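Local coordinates for protein thiaminase-I (Naegleria gruberi, PDB 4HCW) that is a thiaminase-type enzyme, built on a two-domain fold resembling that of periplasmic binding proteins, at residues Q116-N121 and P258-D263; S120-S125 and G230-M235. All blocks are in the same frame, centred on the assembly; numbering follows the deposited sequence.

How the contacts relate
Both contacts are largely buried and use successive parts of strand 110-125, sharing S120 and N121. The centre of contact 1 is about 4 Å from the centre of the chain; it joins two long antiparallel strands of the mixed sheet through a run of backbone hydrogen bonds. The centre of contact 2 is about 10 Å from the centre of the chain, where the same strand has turned at N121 and meets a loop and 3-10 segment; a single antiparallel pair, with one of its two bonds weak, joins them there, and apolar side chains do more of the work. The contacts touch where C119 SG packs against Y231 and E233, and where the Y261 and Y231 rings meet.

Contact 1: Q116-N121 and P258-D263; sequences QYLCSN and PYVYTD
S120 OG donates to Y259 O (2.9 Å) beside an antiparallel pair of strands in the central mixed sheet, consistent with the crossover strands of a fold like that of periplasmic binding proteins. The hydroxyl is held beside its own carbonyl carbon by chi1 176°. V260 points to the same sheet face as L118, S120 and T262; its CB lies 3.9 Å from L118 CD2, and V260 CG1 packs on S120 CB. F100 of helix 99-105 packs on both L118 and V260. Y261 pairs with C119 by the bond from C119 N to Y261 O (2.6 Å); the reverse one, from Y261 N to C119 O, is implausibly short and doubtful in detail. The Y261 side chain rises on the other face, CB against C119 CB, and N121 ND2 meets the ring edge at Y261 CE2 (3.8 Å), the amide turned almost perpendicular to the ring. T262 bonds nothing through its backbone to the facing L118; its CG2 touches L118 CD2, while its hydroxyl is engaged by S70 and S104. D263 ends the walk at a classic beta bulge: D263 O accepts from both Q116 N (2.7 Å) and Y117 N (3.2 Å), the first in the carbonyl plane, the second tilted from it. D263 N returns a bond to Y117 O. The Y117 ring meets one neighbour at a face and another at its edge. Q116 CG, anti to the Q116 backbone N (chi1 177°), sits 3.5 Å above the ring centre, and the D263 carboxylate, nearly perpendicular to the ring, brings OD2 to the edge, 3.5 Å from Y117 CD2.

Contact 2: S120-S125 and G230-M235; sequences SNFLLS and GYSESM
F122 and G230 form an antiparallel hydrogen-bonded pair, in which G230 N donates to F122 O in the carbonyl plane (3.2 Å, 155° at the hydrogen) while the return bond from F122 N to G230 O is weak. Just before it, S120 O receives a nearly straight CA-H contact from Y231 CA (3.4 Å). S120 O also lies at the edge of the Y231 ring, whereas N121 OD1 stands over one face of it, 3.8 Å from Y231 CE1; amide and ring run side by side with planes 34° apart. S120 CB covers one face of the F122 ring 3.6 Å above its plane, offset toward the rim, and S232 CB lies 4.0 Å from F122 CE2, with S232 OG bonded to L300 O. L322 and F326 of helix 317-328 also pack on F122. Farther along, L124 and M235 reach toward each other tip to tip. The methionine is extended beyond CG (chi2 169°), which carries M235 CE to 3.7 Å from L124 CB and sets SD beside both leucine methyls. S234 N bonds back to Y231 O and M235 N to S232 O, in the 3-10 segment that runs on from S232. The motif is an inverse gamma turn centred on N121, followed by the one antiparallel bridge between F122 and G230, which joins strand 110-125 to strand 229-230 and the loop after it.

Contact 1: Q116-N121 and P258-D263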
loop_
_atom_site.group_PDB
_atom_site.type_symbol
_atom_site.label_atom_id
_atom_site.label_comp_id
_atom_site.label_asym_id
_atom_site.label_seq_id
_atom_site.Cartn_x
_atom_site.Cartn_y
_atom_site.Cartn_z
ATOM N N GLN A 116 3.114 -8.457 4.417
ATOM C CA GLN A 116 3.552 -8.943 3.113
ATOM C C GLN A 116 4.077 -7.826 2.220
ATOM O O GLN A 116 5.230 -7.854 1.788
ATOM C CB GLN A 116 2.416 -9.682 2.403
ATOM C CG GLN A 116 2.774 -10.154 1.003
ATOM C CD GLN A 116 1.676 -10.977 0.361
ATOM O OE1 GLN A 116 0.540 -10.996 0.835
ATOM N NE2 GLN A 116 2.011 -11.666 -0.723
ATOM N N TYR A 117 3.225 -6.846 1.940
ATOM C CA TYR A 117 3.582 -5.759 1.037
ATOM C C TYR A 117 3.648 -4.416 1.755
ATOM O O TYR A 117 2.941 -4.188 2.737
ATOM C CB TYR A 117 2.582 -5.678 -0.119
ATOM C CG TYR A 117 2.560 -6.905 -1.001
ATOM C CD1 TYR A 117 3.736 -7.547 -1.361
ATOM C CD2 TYR A 117 1.360 -7.424 -1.469
ATOM C CE1 TYR A 117 3.720 -8.670 -2.168
ATOM C CE2 TYR A 117 1.332 -8.547 -2.275
ATOM C CZ TYR A 117 2.515 -9.165 -2.622
ATOM O OH TYR A 117 2.492 -10.285 -3.424
ATOM N N LEU A 118 4.505 -3.534 1.255
ATOM C CA LEU A 118 4.609 -2.176 1.770
ATOM C C LEU A 118 4.306 -1.208 0.635
ATOM O O LEU A 118 4.894 -1.304 -0.441
ATOM C CB LEU A 118 6.011 -1.919 2.323
ATOM C CG LEU A 118 6.103 -1.217 3.681
ATOM C CD1 LEU A 118 7.556 -0.976 4.059
ATOM C CD2 LEU A 118 5.320 0.087 3.683
ATOM N N CYS A 119 3.386 -0.280 0.875
ATOM C CA CYS A 119 2.932 0.618 -0.179
ATOM C C CYS A 119 2.768 2.048 0.330
ATOM O O CYS A 119 2.478 2.264 1.506
ATOM C CB CYS A 119 1.611 0.109 -0.760
ATOM S SG CYS A 119 1.255 0.684 -2.428
ATOM N N SER A 120 2.955 3.017 -0.562
ATOM C CA SER A 120 2.819 4.431 -0.220
ATOM C C SER A 120 2.777 5.305 -1.472
ATOM O O SER A 120 3.183 4.875 -2.551
ATOM C CB SER A 120 3.971 4.882 0.682
ATOM O OG SER A 120 3.904 6.274 0.938
ATOM N N ASN A 121 2.284 6.530 -1.321
ATOM C CA ASN A 121 2.299 7.494 -2.417
ATOM C C ASN A 121 3.613 8.265 -2.454
ATOM O O ASN A 121 3.711 9.371 -1.922
ATOM C CB ASN A 121 1.120 8.464 -2.313
ATOM C CG ASN A 121 -0.210 7.805 -2.622
ATOM O OD1 ASN A 121 -0.540 7.559 -3.782
ATOM N ND2 ASN A 121 -0.987 7.525 -1.582
ATOM N N PRO A 258 4.504 11.341 7.061
ATOM C CA PRO A 258 4.371 10.440 5.912
ATOM C C PRO A 258 3.501 9.227 6.235
ATOM O O PRO A 258 3.626 8.641 7.309
ATOM C CB PRO A 258 5.813 10.001 5.651
ATOM C CG PRO A 258 6.464 10.070 6.986
ATOM C CD PRO A 258 5.830 11.234 7.696
ATOM N N TYR A 259 2.625 8.862 5.304
ATOM C CA TYR A 259 1.740 7.717 5.486
ATOM C C TYR A 259 2.072 6.590 4.514
ATOM O O TYR A 259 2.369 6.835 3.345
ATOM C CB TYR A 259 0.278 8.136 5.314
ATOM C CG TYR A 259 -0.344 8.735 6.557
ATOM C CD1 TYR A 259 -0.026 10.022 6.966
ATOM C CD2 TYR A 259 -1.255 8.012 7.315
ATOM C CE1 TYR A 259 -0.594 10.572 8.101
ATOM C CE2 TYR A 259 -1.829 8.553 8.449
ATOM C CZ TYR A 259 -1.495 9.833 8.838
ATOM O OH TYR A 259 -2.065 10.374 9.968
ATOM N N VAL A 260 2.025 5.356 5.006
ATOM C CA VAL A 260 2.231 4.187 4.157
ATOM C C VAL A 260 1.100 3.179 4.324
ATOM O O VAL A 260 0.384 3.190 5.327
ATOM C CB VAL A 260 3.568 3.473 4.459
ATOM C CG1 VAL A 260 4.735 4.446 4.368
ATOM C CG2 VAL A 260 3.519 2.802 5.825
ATOM N N TYR A 261 0.944 2.311 3.330
ATOM C CA TYR A 261 -0.022 1.222 3.397
ATOM C C TYR A 261 0.724 -0.102 3.514
ATOM O O TYR A 261 1.789 -0.273 2.920
ATOM C CB TYR A 261 -0.904 1.202 2.148
ATOM C CG TYR A 261 -1.647 2.492 1.878
ATOM C CD1 TYR A 261 -2.836 2.783 2.533
ATOM C CD2 TYR A 261 -1.166 3.411 0.953
ATOM C CE1 TYR A 261 -3.521 3.958 2.282
ATOM C CE2 TYR A 261 -1.844 4.589 0.696
ATOM C CZ TYR A 261 -3.020 4.858 1.364
ATOM O OH TYR A 261 -3.699 6.029 1.111
ATOM N N THR A 262 0.171 -1.036 4.280
ATOM C CA THR A 262 0.769 -2.360 4.406
ATOM C C THR A 262 -0.256 -3.462 4.175
ATOM O O THR A 262 -1.313 -3.483 4.806
ATOM C CB THR A 262 1.418 -2.576 5.789
ATOM O OG1 THR A 262 0.415 -2.502 6.809
ATOM C CG2 THR A 262 2.493 -1.532 6.054
ATOM N N ASP A 263 0.060 -4.375 3.262
ATOM C CA ASP A 263 -0.769 -5.551 3.038
ATOM C C ASP A 263 -0.309 -6.666 3.966
ATOM O O ASP A 263 0.885 -6.948 4.067
ATOM C CB ASP A 263 -0.693 -5.996 1.579
ATOM C CG ASP A 263 -1.291 -4.977 0.629
ATOM O OD1 ASP A 263 -2.311 -4.355 0.993
ATOM O OD2 ASP A 263 -0.742 -4.795 -0.477
#

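Contact 2: S120-S125 and G230-M235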
loop_
_atom_site.group_PDB
_atom_site.type_symbol
_atom_site.label_atom_id
_atom_site.label_comp_id
_atom_site.label_asym_id
_atom_site.label_seq_id
_atom_site.Cartn_x
_atom_site.Cartn_y
_atom_site.Cartn_z
ATOM N N SER A 120 2.955 3.017 -0.562
ATOM C CA SER A 120 2.819 4.431 -0.220
ATOM C C SER A 120 2.777 5.305 -1.472
ATOM O O SER A 120 3.183 4.875 -2.551
ATOM C CB SER A 120 3.971 4.882 0.682
ATOM O OG SER A 120 3.904 6.274 0.938
ATOM N N ASN A 121 2.284 6.530 -1.321
ATOM C CA ASN A 121 2.299 7.494 -2.417
ATOM C C ASN A 121 3.613 8.265 -2.454
ATOM O O ASN A 121 3.711 9.371 -1.922
ATOM C CB ASN A 121 1.120 8.464 -2.313
ATOM C CG ASN A 121 -0.210 7.805 -2.622
ATOM O OD1 ASN A 121 -0.540 7.559 -3.782
ATOM N ND2 ASN A 121 -0.987 7.525 -1.582
ATOM N N PHE A 122 4.622 7.675 -3.085
ATOM C CA PHE A 122 5.955 8.266 -3.128
ATOM C C PHE A 122 6.042 9.413 -4.127
ATOM O O PHE A 122 5.172 9.571 -4.983
ATOM C CB PHE A 122 6.997 7.207 -3.485
ATOM C CG PHE A 122 7.015 6.032 -2.553
ATOM C CD1 PHE A 122 7.698 6.095 -1.352
ATOM C CD2 PHE A 122 6.357 4.858 -2.885
ATOM C CE1 PHE A 122 7.721 5.012 -0.494
ATOM C CE2 PHE A 122 6.375 3.773 -2.032
ATOM C CZ PHE A 122 7.058 3.850 -0.834
ATOM N N LEU A 123 7.104 10.205 -4.016
ATOM C CA LEU A 123 7.362 11.281 -4.963
ATOM C C LEU A 123 8.468 10.887 -5.931
ATOM O O LEU A 123 9.637 10.808 -5.552
ATOM C CB LEU A 123 7.758 12.563 -4.231
ATOM C CG LEU A 123 8.085 13.770 -5.112
ATOM C CD1 LEU A 123 6.898 14.138 -5.991
ATOM C CD2 LEU A 123 8.516 14.954 -4.261
ATOM N N LEU A 124 8.096 10.637 -7.181
ATOM C CA LEU A 124 9.074 10.306 -8.208
ATOM C C LEU A 124 9.563 11.577 -8.888
ATOM O O LEU A 124 8.939 12.072 -9.829
ATOM C CB LEU A 124 8.474 9.350 -9.240
ATOM C CG LEU A 124 9.468 8.771 -10.248
ATOM C CD1 LEU A 124 10.505 7.915 -9.536
ATOM C CD2 LEU A 124 8.749 7.974 -11.325
ATOM N N SER A 125 10.684 12.104 -8.407
ATOM C CA SER A 125 11.222 13.356 -8.919
ATOM C C SER A 125 12.303 13.141 -9.976
ATOM O O SER A 125 13.299 12.458 -9.736
ATOM C CB SER A 125 11.765 14.211 -7.771
ATOM O OG SER A 125 12.701 13.485 -6.996
ATOM N N GLY A 230 2.514 8.680 -6.601
ATOM C CA GLY A 230 1.740 7.464 -6.765
ATOM C C GLY A 230 2.432 6.281 -6.122
ATOM O O GLY A 230 3.511 6.424 -5.544
ATOM N N TYR A 231 1.812 5.109 -6.216
ATOM C CA TYR A 231 2.400 3.896 -5.665
ATOM C C TYR A 231 3.631 3.503 -6.473
ATOM O O TYR A 231 3.738 3.834 -7.653
ATOM C CB TYR A 231 1.386 2.751 -5.670
ATOM C CG TYR A 231 0.044 3.108 -5.075
ATOM C CD1 TYR A 231 -0.065 3.523 -3.754
ATOM C CD2 TYR A 231 -1.118 3.017 -5.831
ATOM C CE1 TYR A 231 -1.292 3.844 -3.205
ATOM C CE2 TYR A 231 -2.349 3.336 -5.292
ATOM C CZ TYR A 231 -2.429 3.750 -3.978
ATOM O OH TYR A 231 -3.654 4.069 -3.435
ATOM N N SER A 232 4.558 2.798 -5.833
ATOM C CA SER A 232 5.770 2.355 -6.513
ATOM C C SER A 232 5.450 1.343 -7.610
ATOM O O SER A 232 6.171 1.247 -8.602
ATOM C CB SER A 232 6.771 1.772 -5.513
ATOM O OG SER A 232 6.167 0.789 -4.692
ATOM N N GLU A 233 4.360 0.600 -7.434
ATOM C CA GLU A 233 3.935 -0.387 -8.421
ATOM C C GLU A 233 3.506 0.272 -9.729
ATOM O O GLU A 233 3.485 -0.370 -10.778
ATOM C CB GLU A 233 2.789 -1.246 -7.879
ATOM C CG GLU A 233 3.072 -1.901 -6.538
ATOM C CD GLU A 233 2.574 -1.072 -5.371
ATOM O OE1 GLU A 233 3.412 -0.581 -4.586
ATOM O OE2 GLU A 233 1.341 -0.916 -5.237
ATOM N N SER A 234 3.160 1.553 -9.660
ATOM C CA SER A 234 2.718 2.288 -10.840
ATOM C C SER A 234 3.902 2.812 -11.646
ATOM O O SER A 234 3.726 3.402 -12.711
ATOM C CB SER A 234 1.799 3.445 -10.438
ATOM O OG SER A 234 2.445 4.322 -9.532
ATOM N N MET A 235 5.107 2.586 -11.134
ATOM C CA MET A 235 6.317 3.074 -11.783
ATOM C C MET A 235 7.084 1.944 -12.463
ATOM O O MET A 235 8.175 2.158 -12.992
ATOM C CB MET A 235 7.218 3.763 -10.758
ATOM C CG MET A 235 6.516 4.830 -9.932
ATOM S SD MET A 235 7.516 5.395 -8.543
ATOM C CE MET A 235 6.414 6.595 -7.799
#